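Local coordinates for protein CdiI toxin (Salmonella enterica subsp. enterica serovar Rubislaw str. ATCC 10717, PDB 4ZQU) that serves as the immunity protein of a contact-dependent growth inhibition system, neutralising the toxic activity of its cognate CdiA toxin, at residues 120-125 with 166-171; 11-16 with 22-27; 53-58 with 162-167; 112-117 with 140-145; 38-43 with 99-104. All blocks are in the same frame, centred on the assembly; numbering follows the deposited sequence. Where two conformers were deposited one is given.

Interaction 1 of 5, residues 120-125 with 166-171; sequences CDICCN and AGLRLA
No aromatic ring enters the contact of Cys120 and Ile122 with Leu168 and Ala171. The one flat group involved is the carbonyl of Ala171. Cys120 SG sits above its face, 3.8 Å from Ala171 C, and also touches the Ala171 methyl, with 3.9 Å between SG and CB. The sulfur reaches the helix because it stands beside the backbone N of Cys120 and anti to the carbonyl carbon (chi1 -70°). One methyl of Leu168, CD1, meets both strand residues. It lies 4.1 Å from Cys120 CB and 4.0 Å from Ile122 CD1. The side chains of Ile122 and Leu168 meet at about a right angle. Ile122 is bent at its last torsion (chi2 83°), and its CD1 methyl makes this touch. All four residues are buried. Apart from the sulfur over the carbonyl, the touches are between apolar side-chain atoms. Strand 120-124 and helix 166-171 run at 142° to each other, with their axes 9.5 Å apart at closest approach. Asp121 points to the other face of the sheet, where it forms a salt bridge with Lys70 of the CdiA-CT toxin chain. On the helix side, Leu168 also packs on Val12 of strand 8-14, Ile131 of strand 129-138 and Val54 of helix 47-59. Ile122 adds Leu58 of that second helix, so two helices share this face of the sheet.

Interaction 2 of 5, residues 11-16 with 22-27; sequences SVKMNT and DTYSGY
The beta hairpin of strands 8-14 and 19-26 is pinned here by Ser11 and Asp22, an antiparallel hydrogen-bonded pair. Ser11 N donates to Asp22 O at 2.8 Å, and Asp22 N returns a bond to Ser11 O at 2.9 Å. A water also donates to Ser11 O and to Asp22 OD1, tying the backbone to the carboxylate. Tyr24 comes from the same face of the hairpin as these two side chains. Its CG stands beside the backbone N (chi1 -88°), which lays the ring against Ser11. Ser11 CB lies over one face of the ring in a CH-pi contact, 3.5 Å from the centroid and 16° off the normal. Beyond the ring, Tyr24 OH and Lys13 NZ stand 4.5 Å apart and are bridged by two waters, one of them held weakly by the lysine. Lys13 NZ also bonds to Ser119 OG, and the lysine makes a cation-pi contact with Trp142. Tyr24 also packs on Gly75 of the CdiA-CT toxin chain. The Asp22 carboxylate accepts from Trp97 NE1 and Gln38 NE2 as well as from the water. Three donors around one buried carboxylate would be expected to stabilise its negative charge.

Interaction 3 of 5, residues 53-58 with 162-167; sequences MVKDAL and TEIGAG
In the helix that brings Ile164 to Val54, the backbone bond from Ala166 N to Thr162 O is the shortest polar one, at 2.9 Å. In the facing helix, Leu58 N donates to Val54 O at 3.0 Å. Both are ordinary helical bonds to the fourth residue back, and what joins the two segments is apolar. The main touch is between branch methyls: Val54 CG1 lies 4.1 Å from Ile164 CG2. Each of these methyls stands opposite its own backbone N, at a chi1 of 175° for CG1 of Val54. The other arm of Ile164 is extended and runs along toward Lys55. There its CD1 comes within 4.4 Å of Lys55 CG, at the exposed margin. Gly165 lies nearest to the first helix in backbone terms, with 7.4 Å between its CA and that of Val54. It brings no side chain into the gap. Helix 47-59 also makes polar bonds, Ala57 O with Thr23 OG1 and Asp56 OD2 with His39 NE2. Leu58 turns to Cys124 of strand 118-124. Between these two segments 130 Å² is buried, and the contact rests on van der Waals packing of branched side chains. With no directional bond between the segments, the fit here depends on the shape of the side chains.

Interaction 4 of 5, residues 112-117 with 140-145; sequences ALFKDM and EVWGGT
One hydrogen bond links Met117 and Trp142: the indole NE1 donates to Met117 O at 3.1 Å, with an N-H...O angle of 162°. The oxygen lies close to the indole plane, whereas the nitrogen stands 41° out of the carbonyl plane. The bond is therefore straight at the donor but does not follow a lone pair. The Met117 side chain makes two further contacts. Bent at its last torsion (chi3 -67°), it sets SD beside the indole. Its CG lies 3.7 Å from Trp142 CZ2, and its SD makes an oblique Met-aromatic contact, 4.9 Å from the centroid of the six-membered ring. Phe114 is held by ring contacts. Glu140 CG lies over one face in a CH-pi contact, 3.7 Å from the centroid, while Leu113 CD2 lies over the opposite face. Phe114 CD1 meets the edge of the indole, 3.8 Å from Trp142 CH2. Glu140 OE2 passes 3.3 Å from Phe114 CE2 and is hydrogen-bonded to Tyr94 OH. Trp142 also stacks on His136. Together these contacts seat strand 141-143 against the end of helix 110-115. Val141, Trp142 and Gly143 pair with an antiparallel strand of the CdiA-CT toxin chain, so the sheet continues across the interface: beta-augmentation.

Interaction 5 of 5, residues 38-43 with 99-104; sequences QHLSSP and KKLMVH
Leu40 reaches from the strand to Leu101 and His104 with its two methyls, one for each partner. The better buried half is the leucine pair. Leu40 CD2 lies 4.1 Å from Leu101 CD2, with the side chains meeting at a slant. Leu101 is buried and also packs on Leu113 and Phe18, and Leu40 itself touches Phe18, Cys20 and Tyr105. The other half lies at the surface. There Leu40 CD1 approaches the edge of the His104 imidazole near its plane, 3.6 Å from ND1 and 3.8 Å from CE1. The histidine comes from the opposite direction, and CG anti to the backbone N (chi1 -175°) carries the ring toward Leu40. His104 is exposed, and this side of the contact is open to solvent. The backbones stay well apart, with 9.8 Å between the CA atoms of Leu40 and Leu101, so the side chains alone span the gap. Strand 30-41 and helix 87-105 are thus joined by van der Waals packing, apolar at the leucine pair, that thins toward the solvent. The methyl at the ring edge makes a van der Waals contact, so between these segments the histidine adds surface rather than a polar link.

In the fold
Interactions 1 and 3 share Ala166 and Gly167 of helix 161-172, and their centres are 8 Å apart. Interaction 2 lies near the centre of the chain and adjoins all the others: Val12 meets interaction 1, Thr23 interaction 3, Lys13 interaction 4 and Asp22 interaction 5. Interactions 4 and 5 touch through Leu113, which packs on Leu101 and Met102. Interactions 3 and 4 lie 22 Å apart between centres, with no touch. The toxin chain reaches interactions 1, 2 and 4 but touches neither segment of 3 or 5.

Interaction 1 of 5, residues 120-125 with 166-171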
# COMPACT_ATOMS: atom_id res chain seq x y z
N CYS B 120 9.01 3.32 8.73
CA CYS B 120 7.95 3.61 9.69
C CYS B 120 6.88 4.52 9.08
O CYS B 120 7.20 5.51 8.43
CB CYS B 120 8.52 4.25 10.95
SG CYS B 120 9.51 3.14 11.97
N ASP B 121 5.62 4.17 9.30
CA ASP B 121 4.50 4.96 8.82
C ASP B 121 4.04 5.96 9.87
O ASP B 121 3.93 5.61 11.04
CB ASP B 121 3.33 4.05 8.43
CG ASP B 121 3.77 2.89 7.56
OD1 ASP B 121 4.57 3.11 6.63
OD2 ASP B 121 3.30 1.76 7.81
N ILE B 122 3.77 7.19 9.46
CA ILE B 122 3.23 8.20 10.36
C ILE B 122 1.88 8.70 9.86
O ILE B 122 1.75 9.09 8.70
CB ILE B 122 4.20 9.39 10.54
CG1 ILE B 122 5.38 9.01 11.43
CG2 ILE B 122 3.48 10.58 11.16
CD1 ILE B 122 6.50 8.31 10.71
N CYS B 123 0.88 8.67 10.74
CA CYS B 123 -0.44 9.22 10.44
C CYS B 123 -0.90 10.09 11.62
O CYS B 123 -0.60 9.78 12.77
CB CYS B 123 -1.45 8.11 10.17
SG CYS B 123 -3.12 8.69 9.83
N CYS B 124 -1.61 11.17 11.33
CA CYS B 124 -2.06 12.07 12.39
C CYS B 124 -3.46 12.60 12.11
O CYS B 124 -3.76 13.02 11.01
CB CYS B 124 -1.08 13.24 12.54
SG CYS B 124 -1.61 14.55 13.66
N ASN B 125 -4.31 12.55 13.13
CA ASN B 125 -5.62 13.19 13.04
C ASN B 125 -5.97 13.87 14.35
O ASN B 125 -5.10 14.13 15.18
CB ASN B 125 -6.70 12.18 12.63
CG ASN B 125 -6.73 10.95 13.53
OD1 ASN B 125 -6.25 10.97 14.66
ND2 ASN B 125 -7.32 9.88 13.02
N ALA B 166 11.16 11.13 19.74
CA ALA B 166 11.47 10.02 20.63
C ALA B 166 10.60 8.80 20.32
O ALA B 166 11.08 7.67 20.33
CB ALA B 166 11.29 10.44 22.08
N GLY B 167 9.32 9.04 20.05
CA GLY B 167 8.41 7.98 19.70
C GLY B 167 8.78 7.31 18.39
O GLY B 167 8.59 6.11 18.21
N LEU B 168 9.32 8.11 17.47
CA LEU B 168 9.73 7.60 16.17
C LEU B 168 10.87 6.60 16.32
O LEU B 168 10.88 5.56 15.67
CB LEU B 168 10.14 8.75 15.25
CG LEU B 168 10.59 8.39 13.84
CD1 LEU B 168 9.58 7.48 13.17
CD2 LEU B 168 10.80 9.65 13.02
N ARG B 169 11.83 6.93 17.18
CA ARG B 169 12.97 6.04 17.41
C ARG B 169 12.52 4.76 18.10
O ARG B 169 13.10 3.69 17.88
CB ARG B 169 14.04 6.75 18.24
CG ARG B 169 14.61 7.96 17.54
CD ARG B 169 16.12 7.89 17.47
NE ARG B 169 16.69 9.00 16.71
CZ ARG B 169 17.97 9.08 16.36
NH1 ARG B 169 18.81 8.11 16.71
NH2 ARG B 169 18.40 10.12 15.66
N LEU B 170 11.49 4.86 18.92
CA LEU B 170 10.91 3.69 19.57
C LEU B 170 10.30 2.76 18.53
O LEU B 170 10.37 1.54 18.66
CB LEU B 170 9.85 4.11 20.60
CG LEU B 170 9.07 2.98 21.26
CD1 LEU B 170 10.00 2.00 21.96
CD2 LEU B 170 8.05 3.54 22.24
N ALA B 171 9.70 3.35 17.50
CA ALA B 171 9.10 2.56 16.44
C ALA B 171 10.17 1.97 15.52
O ALA B 171 10.01 0.87 15.00
CB ALA B 171 8.13 3.40 15.64

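Interaction 2 of 5, residues 11-16 with 22-27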
# COMPACT_ATOMS: atom_id res chain seq x y z
N SER B 11 6.35 9.50 5.87
CA SER B 11 7.02 8.21 5.85
C SER B 11 8.51 8.35 6.18
O SER B 11 9.17 9.28 5.71
CB SER B 11 6.85 7.54 4.48
OG SER B 11 7.24 6.18 4.53
N VAL B 12 9.01 7.42 6.98
CA VAL B 12 10.40 7.45 7.42
C VAL B 12 11.19 6.24 6.93
O VAL B 12 10.81 5.10 7.18
CB VAL B 12 10.49 7.52 8.96
CG1 VAL B 12 11.95 7.47 9.41
CG2 VAL B 12 9.82 8.78 9.47
N LYS B 13 12.28 6.51 6.22
CA LYS B 13 13.20 5.46 5.78
C LYS B 13 14.56 5.66 6.42
O LYS B 13 15.11 6.77 6.40
CB LYS B 13 13.32 5.47 4.25
CG LYS B 13 12.03 5.16 3.51
CD LYS B 13 11.66 3.70 3.63
CE LYS B 13 10.38 3.39 2.86
NZ LYS B 13 9.19 4.07 3.44
N MET B 14 15.12 4.60 7.01
CA MET B 14 16.39 4.71 7.71
C MET B 14 17.33 3.54 7.46
O MET B 14 17.00 2.39 7.75
CB MET B 14 16.16 4.84 9.22
CG MET B 14 17.46 4.93 10.02
SD MET B 14 17.26 4.78 11.81
CE MET B 14 16.60 3.12 11.94
N ASN B 15 18.51 3.84 6.92
CA ASN B 15 19.60 2.88 6.92
C ASN B 15 20.75 3.37 7.80
O ASN B 15 20.56 4.23 8.66
CB ASN B 15 20.07 2.57 5.49
CG ASN B 15 20.56 3.80 4.74
OD1 ASN B 15 21.11 4.73 5.33
ND2 ASN B 15 20.36 3.80 3.43
N THR B 16 21.94 2.83 7.58
CA THR B 16 23.10 3.18 8.39
C THR B 16 23.49 4.64 8.19
O THR B 16 23.91 5.33 9.12
CB THR B 16 24.31 2.28 8.07
OG1 THR B 16 23.96 0.91 8.32
CG2 THR B 16 25.51 2.65 8.93
N ASP B 22 9.67 11.89 4.60
CA ASP B 22 8.94 12.45 3.47
C ASP B 22 7.48 12.69 3.79
O ASP B 22 6.89 11.96 4.58
CB ASP B 22 9.03 11.53 2.25
CG ASP B 22 10.40 11.52 1.62
OD1 ASP B 22 11.17 10.58 1.91
OD2 ASP B 22 10.70 12.44 0.84
N THR B 23 6.89 13.70 3.17
CA THR B 23 5.46 13.94 3.27
C THR B 23 4.69 12.95 2.41
O THR B 23 4.97 12.77 1.23
CB THR B 23 5.10 15.37 2.82
OG1 THR B 23 5.67 16.32 3.73
CG2 THR B 23 3.60 15.55 2.79
N TYR B 24 3.71 12.28 3.02
CA TYR B 24 2.77 11.45 2.28
C TYR B 24 1.40 12.10 2.31
O TYR B 24 1.06 12.81 3.26
CB TYR B 24 2.68 10.04 2.87
CG TYR B 24 3.68 9.06 2.31
CD1 TYR B 24 4.91 9.49 1.84
CD2 TYR B 24 3.40 7.70 2.26
CE1 TYR B 24 5.83 8.59 1.32
CE2 TYR B 24 4.30 6.80 1.75
CZ TYR B 24 5.52 7.25 1.28
OH TYR B 24 6.43 6.35 0.78
N SER B 25 0.60 11.85 1.28
CA SER B 25 -0.72 12.45 1.20
C SER B 25 -1.74 11.44 0.70
O SER B 25 -1.39 10.48 0.02
CB SER B 25 -0.70 13.67 0.27
OG SER B 25 0.18 14.66 0.76
N GLY B 26 -3.00 11.66 1.05
CA GLY B 26 -4.05 10.79 0.56
C GLY B 26 -5.38 10.94 1.28
O GLY B 26 -5.79 12.05 1.63
N TYR B 27 -6.04 9.81 1.49
CA TYR B 27 -7.39 9.77 2.01
C TYR B 27 -7.53 8.51 2.85
O TYR B 27 -7.63 8.57 4.07
CB TYR B 27 -8.39 9.78 0.86
CG TYR B 27 -9.84 9.96 1.26
CD1 TYR B 27 -10.36 11.22 1.52
CD2 TYR B 27 -10.69 8.87 1.35
CE1 TYR B 27 -11.68 11.38 1.87
CE2 TYR B 27 -12.02 9.02 1.69
CZ TYR B 27 -12.51 10.28 1.96
OH TYR B 27 -13.84 10.44 2.30
O HOH W 1 10.41 8.20 3.27
O HOH W 2 7.07 3.51 1.31
O HOH W 3 9.21 6.65 1.40

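Interaction 3 of 5, residues 53-58 with 162-167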
# COMPACT_ATOMS: atom_id res chain seq x y z
N MET B 53 11.05 17.72 12.22
CA MET B 53 11.11 17.21 10.85
C MET B 53 9.84 16.46 10.51
O MET B 53 9.30 16.59 9.42
CB MET B 53 12.33 16.30 10.66
CG MET B 53 13.66 17.02 10.53
SD MET B 53 15.07 15.91 10.73
CE MET B 53 14.62 14.55 9.66
N VAL B 54 9.37 15.65 11.45
CA VAL B 54 8.15 14.89 11.26
C VAL B 54 6.94 15.81 11.21
O VAL B 54 6.06 15.64 10.38
CB VAL B 54 7.97 13.83 12.37
CG1 VAL B 54 6.63 13.13 12.23
CG2 VAL B 54 9.11 12.82 12.34
N LYS B 55 6.91 16.81 12.10
CA LYS B 55 5.77 17.71 12.17
C LYS B 55 5.68 18.62 10.94
O LYS B 55 4.59 18.88 10.43
CB LYS B 55 5.82 18.55 13.45
CG LYS B 55 4.53 18.48 14.25
CD LYS B 55 4.54 19.40 15.46
CE LYS B 55 3.14 19.56 16.04
NZ LYS B 55 2.17 18.56 15.49
N ASP B 56 6.83 19.10 10.48
CA ASP B 56 6.88 19.97 9.31
C ASP B 56 6.44 19.21 8.06
O ASP B 56 5.75 19.76 7.20
CB ASP B 56 8.29 20.53 9.13
CG ASP B 56 8.41 21.43 7.92
OD1 ASP B 56 7.92 22.58 7.97
OD2 ASP B 56 9.00 20.99 6.91
N ALA B 57 6.85 17.95 7.96
CA ALA B 57 6.44 17.09 6.86
C ALA B 57 4.94 16.83 6.90
O ALA B 57 4.28 16.82 5.86
CB ALA B 57 7.21 15.78 6.91
N LEU B 58 4.41 16.63 8.10
CA LEU B 58 2.98 16.40 8.29
C LEU B 58 2.16 17.61 7.90
O LEU B 58 1.04 17.48 7.39
CB LEU B 58 2.69 16.02 9.75
CG LEU B 58 3.00 14.60 10.19
CD1 LEU B 58 2.78 14.44 11.68
CD2 LEU B 58 2.14 13.62 9.43
N THR B 162 9.87 16.85 20.72
CA THR B 162 10.83 15.94 21.32
C THR B 162 10.19 14.59 21.60
O THR B 162 10.79 13.55 21.36
CB THR B 162 11.41 16.52 22.62
OG1 THR B 162 11.98 17.81 22.37
CG2 THR B 162 12.49 15.60 23.19
N GLU B 163 8.96 14.62 22.09
CA GLU B 163 8.20 13.40 22.35
C GLU B 163 7.90 12.65 21.06
O GLU B 163 7.87 11.42 21.04
CB GLU B 163 6.89 13.73 23.08
CG GLU B 163 7.09 14.21 24.51
CD GLU B 163 5.81 14.72 25.15
OE1 GLU B 163 4.78 14.79 24.45
OE2 GLU B 163 5.83 15.05 26.35
N ILE B 164 7.69 13.40 19.98
CA ILE B 164 7.40 12.80 18.68
C ILE B 164 8.64 12.14 18.08
O ILE B 164 8.58 11.00 17.62
CB ILE B 164 6.83 13.86 17.71
CG1 ILE B 164 5.45 14.32 18.18
CG2 ILE B 164 6.75 13.29 16.30
CD1 ILE B 164 4.82 15.38 17.31
N GLY B 165 9.76 12.86 18.10
CA GLY B 165 11.02 12.31 17.63
C GLY B 165 11.42 11.09 18.44
O GLY B 165 11.94 10.12 17.89
N ALA B 166 11.16 11.13 19.74
CA ALA B 166 11.47 10.02 20.63
C ALA B 166 10.60 8.80 20.32
O ALA B 166 11.08 7.67 20.33
CB ALA B 166 11.29 10.44 22.08
N GLY B 167 9.32 9.04 20.05
CA GLY B 167 8.41 7.98 19.70
C GLY B 167 8.78 7.31 18.39
O GLY B 167 8.59 6.11 18.21

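Interaction 4 of 5, residues 112-117 with 140-145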
# COMPACT_ATOMS: atom_id res chain seq x y z
N ALA B 112 22.11 -1.97 -2.31
CA ALA B 112 22.82 -1.53 -1.11
C ALA B 112 22.08 -0.38 -0.44
O ALA B 112 22.22 -0.16 0.77
CB ALA B 112 24.25 -1.11 -1.45
N LEU B 113 21.29 0.36 -1.22
CA LEU B 113 20.45 1.43 -0.69
C LEU B 113 19.41 0.88 0.28
O LEU B 113 19.29 1.34 1.42
CB LEU B 113 19.76 2.19 -1.82
CG LEU B 113 18.69 3.21 -1.42
CD1 LEU B 113 19.29 4.36 -0.63
CD2 LEU B 113 17.94 3.73 -2.64
N PHE B 114 18.67 -0.12 -0.18
CA PHE B 114 17.55 -0.66 0.58
C PHE B 114 17.94 -1.78 1.53
O PHE B 114 17.17 -2.15 2.41
CB PHE B 114 16.46 -1.17 -0.37
CG PHE B 114 15.85 -0.09 -1.22
CD1 PHE B 114 14.90 0.77 -0.68
CD2 PHE B 114 16.20 0.06 -2.55
CE1 PHE B 114 14.33 1.76 -1.45
CE2 PHE B 114 15.64 1.05 -3.33
CZ PHE B 114 14.70 1.91 -2.78
N LYS B 115 19.15 -2.32 1.36
CA LYS B 115 19.60 -3.49 2.11
C LYS B 115 19.39 -3.36 3.62
O LYS B 115 18.85 -4.26 4.26
CB LYS B 115 21.08 -3.77 1.83
CG LYS B 115 21.61 -5.01 2.52
CD LYS B 115 23.02 -5.33 2.06
CE LYS B 115 23.94 -4.14 2.27
NZ LYS B 115 25.32 -4.41 1.78
N ASP B 116 19.82 -2.24 4.18
CA ASP B 116 19.72 -2.04 5.62
C ASP B 116 18.70 -0.97 5.96
O ASP B 116 18.87 -0.21 6.92
CB ASP B 116 21.09 -1.69 6.20
CG ASP B 116 22.08 -2.82 6.07
OD1 ASP B 116 21.65 -3.99 6.09
OD2 ASP B 116 23.30 -2.55 5.93
N MET B 117 17.61 -0.92 5.20
CA MET B 117 16.63 0.14 5.35
C MET B 117 15.34 -0.32 6.04
O MET B 117 14.68 -1.25 5.59
CB MET B 117 16.29 0.74 3.99
CG MET B 117 15.19 1.78 4.02
SD MET B 117 14.97 2.62 2.44
CE MET B 117 16.52 3.52 2.33
N GLU B 140 12.52 -3.59 -1.61
CA GLU B 140 11.71 -2.40 -1.81
C GLU B 140 10.27 -2.59 -1.35
O GLU B 140 9.38 -1.86 -1.78
CB GLU B 140 11.74 -1.99 -3.29
CG GLU B 140 13.10 -1.51 -3.76
CD GLU B 140 13.09 -1.09 -5.22
OE1 GLU B 140 12.79 -1.94 -6.08
OE2 GLU B 140 13.39 0.09 -5.50
N VAL B 141 10.05 -3.58 -0.49
CA VAL B 141 8.71 -3.86 0.02
C VAL B 141 8.70 -4.05 1.53
O VAL B 141 9.34 -4.97 2.05
CB VAL B 141 8.10 -5.11 -0.64
CG1 VAL B 141 6.69 -5.35 -0.11
CG2 VAL B 141 8.08 -4.98 -2.15
N TRP B 142 7.97 -3.19 2.24
CA TRP B 142 7.77 -3.34 3.67
C TRP B 142 6.32 -3.75 3.95
O TRP B 142 5.45 -3.60 3.09
CB TRP B 142 8.10 -2.05 4.42
CG TRP B 142 9.52 -1.61 4.28
CD1 TRP B 142 10.52 -1.80 5.19
CD2 TRP B 142 10.10 -0.91 3.18
NE1 TRP B 142 11.69 -1.26 4.72
CE2 TRP B 142 11.46 -0.70 3.48
CE3 TRP B 142 9.61 -0.43 1.96
CZ2 TRP B 142 12.33 -0.04 2.62
CZ3 TRP B 142 10.47 0.23 1.10
CH2 TRP B 142 11.82 0.41 1.43
N GLY B 143 6.07 -4.26 5.15
CA GLY B 143 4.74 -4.75 5.48
C GLY B 143 4.50 -5.02 6.95
O GLY B 143 5.20 -4.50 7.81
N GLY B 144 3.49 -5.85 7.23
CA GLY B 144 3.09 -6.15 8.59
C GLY B 144 4.18 -6.78 9.44
O GLY B 144 4.92 -7.65 8.98
N THR B 145 4.25 -6.35 10.69
CA THR B 145 5.33 -6.75 11.61
C THR B 145 5.39 -8.19 12.18
O THR B 145 6.49 -8.65 12.48
CB THR B 145 5.35 -5.78 12.81
OG1 THR B 145 4.01 -5.52 13.25
CG2 THR B 145 6.01 -4.47 12.41

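Interaction 5 of 5, residues 38-43 with 99-104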
# COMPACT_ATOMS: atom_id res chain seq x y z
N GLN B 38 10.77 16.98 2.04
CA GLN B 38 11.65 15.91 2.49
C GLN B 38 12.70 16.44 3.45
O GLN B 38 13.30 17.50 3.21
CB GLN B 38 12.33 15.23 1.30
CG GLN B 38 13.33 14.16 1.72
CD GLN B 38 14.10 13.60 0.55
OE1 GLN B 38 15.29 13.86 0.40
NE2 GLN B 38 13.43 12.81 -0.28
N HIS B 39 12.93 15.72 4.54
CA HIS B 39 13.98 16.07 5.49
C HIS B 39 14.98 14.93 5.63
O HIS B 39 14.64 13.85 6.12
CB HIS B 39 13.38 16.43 6.85
CG HIS B 39 12.49 17.63 6.82
ND1 HIS B 39 12.96 18.89 6.51
CD2 HIS B 39 11.17 17.77 7.07
CE1 HIS B 39 11.95 19.75 6.56
NE2 HIS B 39 10.86 19.10 6.90
N LEU B 40 16.21 15.17 5.18
CA LEU B 40 17.30 14.22 5.35
C LEU B 40 18.12 14.57 6.57
O LEU B 40 18.32 15.75 6.88
CB LEU B 40 18.18 14.18 4.10
CG LEU B 40 17.63 13.46 2.87
CD1 LEU B 40 18.54 13.66 1.68
CD2 LEU B 40 17.45 11.99 3.17
N SER B 41 18.61 13.55 7.27
CA SER B 41 19.39 13.77 8.48
C SER B 41 20.34 12.61 8.76
O SER B 41 20.16 11.51 8.24
CB SER B 41 18.47 13.98 9.68
OG SER B 41 18.29 12.78 10.41
N SER B 42 21.36 12.87 9.58
CA SER B 42 22.25 11.81 10.04
C SER B 42 21.54 11.07 11.17
O SER B 42 20.82 11.68 11.95
CB SER B 42 23.58 12.38 10.53
OG SER B 42 23.41 13.63 11.17
N PRO B 43 21.74 9.75 11.25
CA PRO B 43 21.04 8.88 12.20
C PRO B 43 21.17 9.27 13.67
O PRO B 43 20.63 8.56 14.52
CB PRO B 43 21.68 7.51 11.95
CG PRO B 43 22.14 7.57 10.54
CD PRO B 43 22.61 8.98 10.34
N LYS B 99 16.56 7.52 -7.05
CA LYS B 99 17.76 7.96 -7.75
C LYS B 99 18.49 9.07 -7.00
O LYS B 99 19.71 9.05 -6.89
CB LYS B 99 17.41 8.43 -9.17
CG LYS B 99 18.62 8.84 -10.00
CD LYS B 99 18.21 9.50 -11.31
CE LYS B 99 17.39 8.55 -12.17
NZ LYS B 99 16.86 9.22 -13.39
N LYS B 100 17.73 10.03 -6.47
CA LYS B 100 18.32 11.14 -5.73
C LYS B 100 19.09 10.69 -4.50
O LYS B 100 20.07 11.32 -4.10
CB LYS B 100 17.23 12.14 -5.31
CG LYS B 100 16.79 13.08 -6.42
CD LYS B 100 15.99 14.25 -5.86
CE LYS B 100 15.62 15.24 -6.95
NZ LYS B 100 14.79 14.62 -8.01
N LEU B 101 18.66 9.59 -3.89
CA LEU B 101 19.31 9.07 -2.69
C LEU B 101 20.59 8.31 -3.03
O LEU B 101 21.58 8.40 -2.30
CB LEU B 101 18.34 8.17 -1.91
CG LEU B 101 17.11 8.84 -1.31
CD1 LEU B 101 16.27 7.81 -0.57
CD2 LEU B 101 17.49 9.98 -0.37
N MET B 102 20.56 7.56 -4.12
CA MET B 102 21.74 6.82 -4.56
C MET B 102 22.84 7.77 -5.00
O MET B 102 24.02 7.54 -4.73
CB MET B 102 21.40 5.86 -5.69
CG MET B 102 20.69 4.59 -5.24
SD MET B 102 20.50 3.40 -6.58
CE MET B 102 19.49 4.32 -7.72
N VAL B 103 22.46 8.85 -5.68
CA VAL B 103 23.41 9.83 -6.17
C VAL B 103 23.98 10.65 -5.01
O VAL B 103 25.18 10.93 -4.96
CB VAL B 103 22.77 10.77 -7.20
CG1 VAL B 103 23.75 11.87 -7.60
CG2 VAL B 103 22.33 9.98 -8.43
N HIS B 104 23.11 11.04 -4.09
CA HIS B 104 23.51 11.84 -2.93
C HIS B 104 24.48 11.08 -2.04
O HIS B 104 25.46 11.65 -1.55
CB HIS B 104 22.27 12.26 -2.13
CG HIS B 104 22.57 13.18 -0.99
ND1 HIS B 104 21.68 13.40 0.04
CD2 HIS B 104 23.65 13.95 -0.73
CE1 HIS B 104 22.21 14.25 0.90
NE2 HIS B 104 23.40 14.61 0.46